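Local coordinates for protein ecdysteroid-phosphate phosphatase (Bombyx mori, PDB 3C7T) that hydrolyses phosphorylated ecdysteroids such as ecdysone 22-phosphate to release the active steroid, and also has protein tyrosine phosphatase activity, at residues Val94-Gly99 with Ile188-Ala193; Glu160-Phe165 with Tyr216-Asn221; Asp17-Pro22 with Pro59-Gly64. All coordinates share one frame; numbering follows the deposited sequence.

Interaction 1: residues Val94-Gly99 with Ile188-Ala193; sequences VETAQG and IFIGHA. With WO4 (tungstate(VI)ion), chain E.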
loop_
_atom_site.group_PDB
_atom_site.type_symbol
_atom_site.label_atom_id
_atom_site.label_comp_id
_atom_site.label_asym_id
_atom_site.label_seq_id
_atom_site.Cartn_x
_atom_site.Cartn_y
_atom_site.Cartn_z
ATOM N N VAL A 94 -8.595 -7.707 13.940
ATOM C CA VAL A 94 -9.494 -6.594 14.285
ATOM C C VAL A 94 -9.155 -5.331 13.465
ATOM O O VAL A 94 -10.050 -4.630 12.969
ATOM C CB VAL A 94 -9.488 -6.286 15.794
ATOM C CG1 VAL A 94 -10.549 -5.221 16.098
ATOM C CG2 VAL A 94 -9.796 -7.573 16.596
ATOM N N GLU A 95 -7.871 -5.053 13.277
ATOM C CA GLU A 95 -7.512 -3.918 12.433
ATOM C C GLU A 95 -7.881 -4.145 10.982
ATOM O O GLU A 95 -8.299 -3.205 10.320
ATOM C CB GLU A 95 -6.034 -3.569 12.564
ATOM C CG GLU A 95 -5.643 -3.059 13.958
ATOM C CD GLU A 95 -4.171 -2.613 14.009
ATOM O OE1 GLU A 95 -3.300 -3.335 13.473
ATOM O OE2 GLU A 95 -3.878 -1.550 14.599
ATOM N N THR A 96 -7.776 -5.381 10.494
ATOM C CA THR A 96 -8.202 -5.657 9.125
ATOM C C THR A 96 -9.708 -5.385 9.007
ATOM O O THR A 96 -10.183 -4.815 8.013
ATOM C CB THR A 96 -7.844 -7.068 8.710
ATOM O OG1 THR A 96 -6.424 -7.220 8.847
ATOM C CG2 THR A 96 -8.270 -7.348 7.211
ATOM N N ALA A 97 -10.442 -5.786 10.034
ATOM C CA ALA A 97 -11.897 -5.590 10.043
ATOM C C ALA A 97 -12.228 -4.104 9.953
ATOM O O ALA A 97 -13.133 -3.707 9.196
ATOM C CB ALA A 97 -12.501 -6.229 11.311
ATOM N N GLN A 98 -11.517 -3.279 10.726
ATOM C CA GLN A 98 -11.760 -1.844 10.660
ATOM C C GLN A 98 -11.388 -1.255 9.297
ATOM O O GLN A 98 -12.160 -0.481 8.748
ATOM C CB GLN A 98 -11.040 -1.087 11.778
ATOM C CG GLN A 98 -11.449 0.396 11.858
ATOM C CD GLN A 98 -12.929 0.560 12.123
ATOM O OE1 GLN A 98 -13.470 -0.049 13.048
ATOM N NE2 GLN A 98 -13.600 1.372 11.302
ATOM N N GLY A 99 -10.215 -1.611 8.751
ATOM C CA GLY A 99 -9.842 -1.141 7.405
ATOM C C GLY A 99 -10.887 -1.554 6.380
ATOM O O GLY A 99 -11.312 -0.750 5.543
ATOM N N ILE A 188 -19.155 -11.571 7.126
ATOM C CA ILE A 188 -17.704 -11.701 6.889
ATOM C C ILE A 188 -16.958 -12.158 8.146
ATOM O O ILE A 188 -17.201 -11.657 9.256
ATOM C CB ILE A 188 -17.070 -10.440 6.258
ATOM C CG1 ILE A 188 -15.627 -10.742 5.790
ATOM C CG2 ILE A 188 -17.139 -9.234 7.198
ATOM C CD1 ILE A 188 -15.042 -9.711 4.811
ATOM N N PHE A 189 -16.095 -13.149 7.950
ATOM C CA PHE A 189 -15.208 -13.671 8.994
ATOM C C PHE A 189 -13.799 -13.194 8.650
ATOM O O PHE A 189 -13.284 -13.526 7.576
ATOM C CB PHE A 189 -15.199 -15.193 8.982
ATOM C CG PHE A 189 -16.544 -15.820 9.292
ATOM C CD1 PHE A 189 -17.155 -15.602 10.530
ATOM C CD2 PHE A 189 -17.162 -16.633 8.351
ATOM C CE1 PHE A 189 -18.389 -16.189 10.829
ATOM C CE2 PHE A 189 -18.407 -17.238 8.631
ATOM C CZ PHE A 189 -19.018 -16.993 9.870
ATOM N N ILE A 190 -13.210 -12.398 9.535
ATOM C CA ILE A 190 -11.907 -11.787 9.270
ATOM C C ILE A 190 -10.902 -12.392 10.217
ATOM O O ILE A 190 -11.008 -12.254 11.446
ATOM C CB ILE A 190 -11.973 -10.257 9.356
ATOM C CG1 ILE A 190 -12.916 -9.763 8.249
ATOM C CG2 ILE A 190 -10.548 -9.651 9.236
ATOM C CD1 ILE A 190 -13.386 -8.321 8.367
ATOM N N GLY A 191 -9.939 -13.106 9.645
ATOM C CA GLY A 191 -9.090 -13.969 10.459
ATOM C C GLY A 191 -7.725 -14.240 9.860
ATOM O O GLY A 191 -6.976 -13.327 9.530
ATOM N N HIS A 192 -7.424 -15.522 9.734
ATOM C CA HIS A 192 -6.086 -16.022 9.471
ATOM C C HIS A 192 -6.127 -16.740 8.113
ATOM O O HIS A 192 -7.192 -16.825 7.509
ATOM C CB HIS A 192 -5.696 -16.971 10.621
ATOM C CG HIS A 192 -5.747 -16.320 11.974
ATOM N ND1 HIS A 192 -4.731 -15.522 12.463
ATOM C CD2 HIS A 192 -6.712 -16.326 12.922
ATOM C CE1 HIS A 192 -5.072 -15.065 13.657
ATOM N NE2 HIS A 192 -6.265 -15.552 13.964
ATOM N N ALA A 193 -4.995 -17.253 7.631
ATOM C CA ALA A 193 -4.947 -17.919 6.315
ATOM C C ALA A 193 -5.913 -19.111 6.276
ATOM O O ALA A 193 -6.625 -19.323 5.280
ATOM C CB ALA A 193 -3.526 -18.355 5.976
HETATM W W WO4 E . -1.677 -15.324 9.747
HETATM O O1 WO4 E . -2.887 -15.826 8.326
HETATM O O2 WO4 E . -0.970 -17.133 10.171
HETATM O O3 WO4 E . 0.001 -14.339 9.352
HETATM O O4 WO4 E . -2.479 -14.787 11.458
#

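Interaction 2: residues Glu160-Phe165 with Tyr216-Asn221; sequences ETMDEF and YEIGRN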
loop_
_atom_site.group_PDB
_atom_site.type_symbol
_atom_site.label_atom_id
_atom_site.label_comp_id
_atom_site.label_asym_id
_atom_site.label_seq_id
_atom_site.Cartn_x
_atom_site.Cartn_y
_atom_site.Cartn_z
ATOM N N GLU A 160 -3.890 -26.851 22.070
ATOM C CA GLU A 160 -5.082 -27.645 21.820
ATOM C C GLU A 160 -4.717 -28.620 20.714
ATOM O O GLU A 160 -3.726 -28.426 20.008
ATOM C CB GLU A 160 -6.234 -26.726 21.366
ATOM C CG GLU A 160 -5.916 -26.015 20.044
ATOM C CD GLU A 160 -6.870 -24.874 19.671
ATOM O OE1 GLU A 160 -8.016 -24.810 20.171
ATOM O OE2 GLU A 160 -6.456 -24.028 18.850
ATOM N N THR A 161 -5.507 -29.673 20.565
ATOM C CA THR A 161 -5.330 -30.601 19.464
ATOM C C THR A 161 -5.946 -29.998 18.201
ATOM O O THR A 161 -6.791 -29.090 18.280
ATOM C CB THR A 161 -6.009 -31.944 19.746
ATOM O OG1 THR A 161 -7.426 -31.776 19.692
ATOM C CG2 THR A 161 -5.601 -32.484 21.144
ATOM N N MET A 162 -5.532 -30.524 17.050
ATOM C CA MET A 162 -6.068 -30.097 15.763
ATOM C C MET A 162 -7.586 -30.259 15.691
ATOM O O MET A 162 -8.276 -29.392 15.150
ATOM C CB MET A 162 -5.389 -30.853 14.610
ATOM C CG MET A 162 -5.589 -30.181 13.265
ATOM S SD MET A 162 -4.990 -31.099 11.828
ATOM C CE MET A 162 -6.244 -32.374 11.724
ATOM N N ASP A 163 -8.106 -31.362 16.235
ATOM C CA ASP A 163 -9.554 -31.581 16.281
ATOM C C ASP A 163 -10.296 -30.495 17.054
ATOM O O ASP A 163 -11.338 -30.005 16.595
ATOM C CB ASP A 163 -9.881 -32.960 16.867
ATOM C CG ASP A 163 -9.789 -34.078 15.831
ATOM O OD1 ASP A 163 -9.265 -33.831 14.711
ATOM O OD2 ASP A 163 -10.247 -35.208 16.136
ATOM N N GLU A 164 -9.766 -30.133 18.222
ATOM C CA GLU A 164 -10.350 -29.098 19.073
ATOM C C GLU A 164 -10.336 -27.741 18.373
ATOM O O GLU A 164 -11.281 -26.949 18.497
ATOM C CB GLU A 164 -9.573 -29.004 20.385
ATOM C CG GLU A 164 -9.880 -30.137 21.366
ATOM C CD GLU A 164 -8.823 -30.305 22.454
ATOM O OE1 GLU A 164 -7.710 -29.725 22.358
ATOM O OE2 GLU A 164 -9.111 -31.052 23.416
ATOM N N PHE A 165 -9.255 -27.484 17.639
ATOM C CA PHE A 165 -9.138 -26.243 16.880
ATOM C C PHE A 165 -10.233 -26.143 15.832
ATOM O O PHE A 165 -10.958 -25.139 15.783
ATOM C CB PHE A 165 -7.742 -26.088 16.251
ATOM C CG PHE A 165 -7.715 -25.164 15.068
ATOM C CD1 PHE A 165 -7.866 -23.786 15.239
ATOM C CD2 PHE A 165 -7.547 -25.663 13.782
ATOM C CE1 PHE A 165 -7.856 -22.926 14.140
ATOM C CE2 PHE A 165 -7.538 -24.780 12.664
ATOM C CZ PHE A 165 -7.702 -23.435 12.862
ATOM N N TYR A 216 -11.185 -32.037 7.825
ATOM C CA TYR A 216 -10.373 -30.844 8.046
ATOM C C TYR A 216 -8.879 -31.198 8.119
ATOM O O TYR A 216 -8.503 -32.190 8.745
ATOM C CB TYR A 216 -10.779 -30.174 9.352
ATOM C CG TYR A 216 -12.119 -29.466 9.364
ATOM C CD1 TYR A 216 -12.331 -28.316 8.602
ATOM C CD2 TYR A 216 -13.157 -29.912 10.194
ATOM C CE1 TYR A 216 -13.551 -27.639 8.632
ATOM C CE2 TYR A 216 -14.384 -29.243 10.235
ATOM C CZ TYR A 216 -14.571 -28.109 9.448
ATOM O OH TYR A 216 -15.763 -27.429 9.469
ATOM N N GLU A 217 -8.046 -30.364 7.490
ATOM C CA GLU A 217 -6.607 -30.611 7.349
ATOM C C GLU A 217 -5.832 -29.324 7.543
ATOM O O GLU A 217 -6.075 -28.352 6.825
ATOM C CB GLU A 217 -6.288 -31.045 5.918
ATOM C CG GLU A 217 -6.331 -32.507 5.620
ATOM C CD GLU A 217 -5.732 -32.797 4.252
ATOM O OE1 GLU A 217 -6.219 -32.235 3.235
ATOM O OE2 GLU A 217 -4.760 -33.582 4.190
ATOM N N ILE A 218 -4.879 -29.313 8.472
ATOM C CA ILE A 218 -3.858 -28.272 8.464
ATOM C C ILE A 218 -2.826 -28.775 7.445
ATOM O O ILE A 218 -2.361 -29.919 7.524
ATOM C CB ILE A 218 -3.205 -28.061 9.877
ATOM C CG1 ILE A 218 -4.172 -27.353 10.846
ATOM C CG2 ILE A 218 -1.876 -27.305 9.778
ATOM C CD1 ILE A 218 -4.236 -25.820 10.714
ATOM N N GLY A 219 -2.486 -27.948 6.474
ATOM C CA GLY A 219 -1.449 -28.363 5.528
ATOM C C GLY A 219 -2.010 -28.969 4.261
ATOM O O GLY A 219 -1.276 -29.592 3.497
ATOM N N ARG A 220 -3.312 -28.768 4.031
ATOM C CA ARG A 220 -3.899 -29.105 2.736
ATOM C C ARG A 220 -3.069 -28.468 1.614
ATOM O O ARG A 220 -2.787 -29.108 0.611
ATOM C CB ARG A 220 -5.368 -28.651 2.667
ATOM C CG ARG A 220 -6.066 -28.974 1.351
ATOM C CD ARG A 220 -7.545 -28.610 1.416
ATOM N NE ARG A 220 -7.785 -27.178 1.203
ATOM C CZ ARG A 220 -7.887 -26.604 0.004
ATOM N NH1 ARG A 220 -7.753 -27.327 -1.105
ATOM N NH2 ARG A 220 -8.125 -25.297 -0.090
ATOM N N ASN A 221 -2.648 -27.219 1.805
ATOM C CA ASN A 221 -1.823 -26.523 0.800
ATOM C C ASN A 221 -0.459 -26.135 1.346
ATOM O O ASN A 221 -0.310 -25.937 2.556
ATOM C CB ASN A 221 -2.532 -25.279 0.293
ATOM C CG ASN A 221 -3.903 -25.598 -0.274
ATOM O OD1 ASN A 221 -4.920 -25.166 0.267
ATOM N ND2 ASN A 221 -3.937 -26.391 -1.338
#

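Interaction 3: residues Asp17-Pro22 with Pro59-Gly64; sequences DLTYGP and PLTRLG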
loop_
_atom_site.group_PDB
_atom_site.type_symbol
_atom_site.label_atom_id
_atom_site.label_comp_id
_atom_site.label_asym_id
_atom_site.label_seq_id
_atom_site.Cartn_x
_atom_site.Cartn_y
_atom_site.Cartn_z
ATOM N N ASP A 17 5.264 -7.492 12.265
ATOM C CA ASP A 17 6.320 -8.436 12.727
ATOM C C ASP A 17 6.938 -9.273 11.597
ATOM O O ASP A 17 8.090 -9.730 11.719
ATOM C CB ASP A 17 5.829 -9.293 13.908
ATOM C CG ASP A 17 4.718 -10.265 13.540
ATOM O OD1 ASP A 17 4.141 -10.211 12.436
ATOM O OD2 ASP A 17 4.363 -11.109 14.403
ATOM N N LEU A 18 6.208 -9.442 10.495
ATOM C CA LEU A 18 6.745 -10.211 9.365
ATOM C C LEU A 18 7.432 -9.332 8.326
ATOM O O LEU A 18 8.153 -9.842 7.441
ATOM C CB LEU A 18 5.643 -11.033 8.680
ATOM C CG LEU A 18 4.950 -12.099 9.543
ATOM C CD1 LEU A 18 3.973 -12.974 8.726
ATOM C CD2 LEU A 18 5.988 -12.956 10.305
ATOM N N THR A 19 7.193 -8.029 8.420
ATOM C CA THR A 19 7.763 -7.056 7.493
ATOM C C THR A 19 9.066 -6.462 8.003
ATOM O O THR A 19 9.931 -6.098 7.202
ATOM C CB THR A 19 6.739 -5.909 7.260
ATOM O OG1 THR A 19 5.538 -6.477 6.739
ATOM C CG2 THR A 19 7.274 -4.840 6.295
ATOM N N TYR A 20 9.194 -6.375 9.332
ATOM C CA TYR A 20 10.368 -5.800 9.989
ATOM C C TYR A 20 11.080 -6.826 10.859
ATOM O O TYR A 20 10.620 -7.929 11.014
ATOM C CB TYR A 20 9.944 -4.633 10.883
ATOM C CG TYR A 20 9.249 -3.516 10.115
ATOM C CD1 TYR A 20 7.884 -3.589 9.830
ATOM C CD2 TYR A 20 9.965 -2.401 9.673
ATOM C CE1 TYR A 20 7.226 -2.559 9.106
ATOM C CE2 TYR A 20 9.313 -1.370 8.953
ATOM C CZ TYR A 20 7.961 -1.462 8.683
ATOM O OH TYR A 20 7.332 -0.436 7.980
ATOM N N GLY A 21 12.214 -6.436 11.409
ATOM C CA GLY A 21 12.940 -7.266 12.370
ATOM C C GLY A 21 12.535 -6.908 13.799
ATOM O O GLY A 21 11.341 -6.959 14.128
ATOM N N PRO A 22 13.519 -6.555 14.656
ATOM C CA PRO A 22 13.214 -6.261 16.074
ATOM C C PRO A 22 12.573 -4.876 16.255
ATOM O O PRO A 22 13.155 -3.974 16.863
ATOM C CB PRO A 22 14.590 -6.363 16.755
ATOM C CG PRO A 22 15.557 -6.012 15.692
ATOM C CD PRO A 22 14.962 -6.442 14.366
ATOM N N PRO A 59 0.646 -5.311 15.264
ATOM C CA PRO A 59 -0.265 -4.457 14.477
ATOM C C PRO A 59 -0.144 -4.800 12.989
ATOM O O PRO A 59 0.825 -5.456 12.581
ATOM C CB PRO A 59 0.324 -3.059 14.670
ATOM C CG PRO A 59 1.238 -3.148 15.849
ATOM C CD PRO A 59 1.775 -4.547 15.821
ATOM N N LEU A 60 -1.096 -4.326 12.184
ATOM C CA LEU A 60 -0.868 -4.231 10.730
ATOM C C LEU A 60 0.080 -3.087 10.422
ATOM O O LEU A 60 0.112 -2.103 11.147
ATOM C CB LEU A 60 -2.173 -3.920 9.999
ATOM C CG LEU A 60 -3.359 -4.876 10.064
ATOM C CD1 LEU A 60 -4.497 -4.271 9.246
ATOM C CD2 LEU A 60 -2.944 -6.266 9.515
ATOM N N THR A 61 0.789 -3.204 9.300
ATOM C CA THR A 61 1.543 -2.092 8.713
ATOM C C THR A 61 0.517 -1.117 8.114
ATOM O O THR A 61 -0.681 -1.452 8.017
ATOM C CB THR A 61 2.431 -2.588 7.570
ATOM O OG1 THR A 61 1.619 -3.242 6.599
ATOM C CG2 THR A 61 3.479 -3.584 8.136
ATOM N N ARG A 62 0.988 0.062 7.707
ATOM C CA ARG A 62 0.151 1.003 6.928
ATOM C C ARG A 62 -0.399 0.313 5.687
ATOM O O ARG A 62 -1.587 0.458 5.369
ATOM C CB ARG A 62 0.917 2.291 6.573
ATOM C CG ARG A 62 1.293 3.202 7.778
ATOM C CD ARG A 62 0.079 3.754 8.524
ATOM N NE ARG A 62 -0.789 4.565 7.658
ATOM C CZ ARG A 62 -0.626 5.860 7.403
ATOM N NH1 ARG A 62 0.398 6.518 7.908
ATOM N NH2 ARG A 62 -1.484 6.494 6.593
ATOM N N LEU A 63 0.448 -0.450 5.000
ATOM C CA LEU A 63 0.030 -1.162 3.802
ATOM C C LEU A 63 -1.063 -2.168 4.173
ATOM O O LEU A 63 -2.000 -2.373 3.423
ATOM C CB LEU A 63 1.206 -1.903 3.177
ATOM C CG LEU A 63 0.869 -2.737 1.945
ATOM C CD1 LEU A 63 -0.050 -1.972 0.960
ATOM C CD2 LEU A 63 2.137 -3.234 1.287
ATOM N N GLY A 64 -0.922 -2.824 5.320
ATOM C CA GLY A 64 -1.925 -3.823 5.747
ATOM C C GLY A 64 -3.317 -3.233 5.913
ATOM O O GLY A 64 -4.304 -3.822 5.487
#

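Interaction 1: residues Val94-Gly99 with Ile188-Ala193
The His192 imidazole meets the bound tungstate with its edge: O4 of the ion lies in the ring plane, 2.6 Å from His192 ND1, and the N-H points almost straight at it (169°). NE2, on the far side of the ring, is hydrogen-bonded to Ser88, which fixes the rotation of the imidazole, and Phe119 meets it with its ring nearly perpendicular. The backbone N of Ala193 gives the same ion a second, more bent bond, to O1 at 2.6 Å. Arg11, Arg15, Arg92 and Lys224 also hydrogen-bond this phosphate mimic. The site belongs to the C-terminal phosphoglycerate-mutase-like domain of the protein, a branch 1 histidine phosphatase fold in which helix 91-104 packs on the central sheet and strand 187-191 leads at its C-terminal end into His192, a probable active-site residue. Helix and strand meet through Ile190, whose two branches divide the work. Its CG2, anti to the backbone N (chi1 of CG1 -64°), sits 3.8 Å from Thr96 CB, while CD1 reaches Ala97 CA at 3.5 Å and Ala97 CB at 3.7 Å. Thr96 turns its OG1 to Arg92 O and Gly13 N, beside the phosphohistidine-forming His12, and presents CB and CG2 to the isoleucine.

Interaction 2: residues Glu160-Phe165 with Tyr216-Asn221
Met162 and Ile218 run alongside one another, pointing opposite ways, with the thioether lying against the backbone as well as the side chain of the loop. Met162 SD is 3.8 Å from Ile218 N and 4.0 Å from Ile218 CG1, and Met162 CE comes to 3.7 Å from Tyr216 O. Extended through its first two torsions, the methionine chain bends only at the last (chi3 74°), which turns its methyl group toward that carbonyl. The same isoleucine branch goes on to Phe165: its terminal methyl, Ile218 CD1, lies 4.0 Å from Phe165 CE2, the two side chains roughly perpendicular. An alanine in place of Met162 would probably open a gap beside Ile218 and Tyr216 O, leaving Phe165 as the main apolar tie between helix and loop.

Behind this first shell, a capping box starts the helix. Glu164 N bonds to Thr161 OG1 at 3.2 Å, and Thr161 N bonds back to Glu164 OE1 at 2.8 Å, reaching it from above the carboxylate plane. Tyr216 is held by a hydrogen bond between its hydroxyl group and Glu170 and by a stack on Phe166. The Phe165 side chain is about 7 Å from that of His192, so the contact borders the active-site region. It joins the N-terminal end of helix 162-179 to the loop between helix 193-204 and strand 230-235, with Ile194 of helix 193-204 touching both Phe165 and Ile218.

Interaction 3: residues Asp17-Pro22 with Pro59-Gly64
An N-capping threonine at the start of helix 62-77 makes this contact, packing against the end of the short helix 16-19 that follows strand 5-11, which leads into the phosphohistidine-forming His12. The methyl group of Thr61 does the touching: its CG2 lies 3.8 Å from Thr19 OG1, the two side chains meeting tip to tip, and 4.0 Å from Tyr20 CE1, where it comes up to the edge of the phenol ring near the ring plane. No hydrogen bond spans the two segments; the polar ends have partners outside the contact or within their own segment. Thr61 OG1, placed between its own backbone N and carbonyl carbon (chi1 57°), faces into the helix start and accepts from Gly64 N at 2.9 Å (148°); the same oxygen is hydrogen-bonded to Glu14. Thr19 OG1 bonds to the carbonyl O of Arg15, just before the helix, and Tyr20 OH bonds to Asp37. Gly64 N and Glu14, by holding OG1, are likely to fix the rotation of Thr61, with CG2 toward Thr19 and Tyr20. On the neighbouring subunit, Ile249 packs on Thr19 and Tyr20, while Glu73 forms a salt bridge with Arg62, so the dimer interface lies alongside. Within the chain, Pro59 and Thr61 also touch Val16 of helix 16-19, and Pro59 and Leu60 rest on helix 91-104.

How the interactions relate
Along the chain, interaction 3 closes before interaction 1 opens, whereas interactions 1 and 2 interleave, helix 162-179 being followed directly by strand 187-191. The centre of interaction 1 lies about 3 Å from the centre of the chain, in the core of the domain, about 16 Å from the centre of interaction 3 and 20 Å from that of interaction 2. It touches interaction 3 directly: Glu95 OE1 on helix 91-104 is 2.7 Å from Leu60 N, a probable hydrogen bond. Interaction 2 touches neither, its nearest atoms about 7 Å from interaction 1. The centres of interactions 2 and 3 lie about 18 and 15 Å from the chain centre and 26 Å from each other, while interaction 1 holds the tungstate-binding histidine.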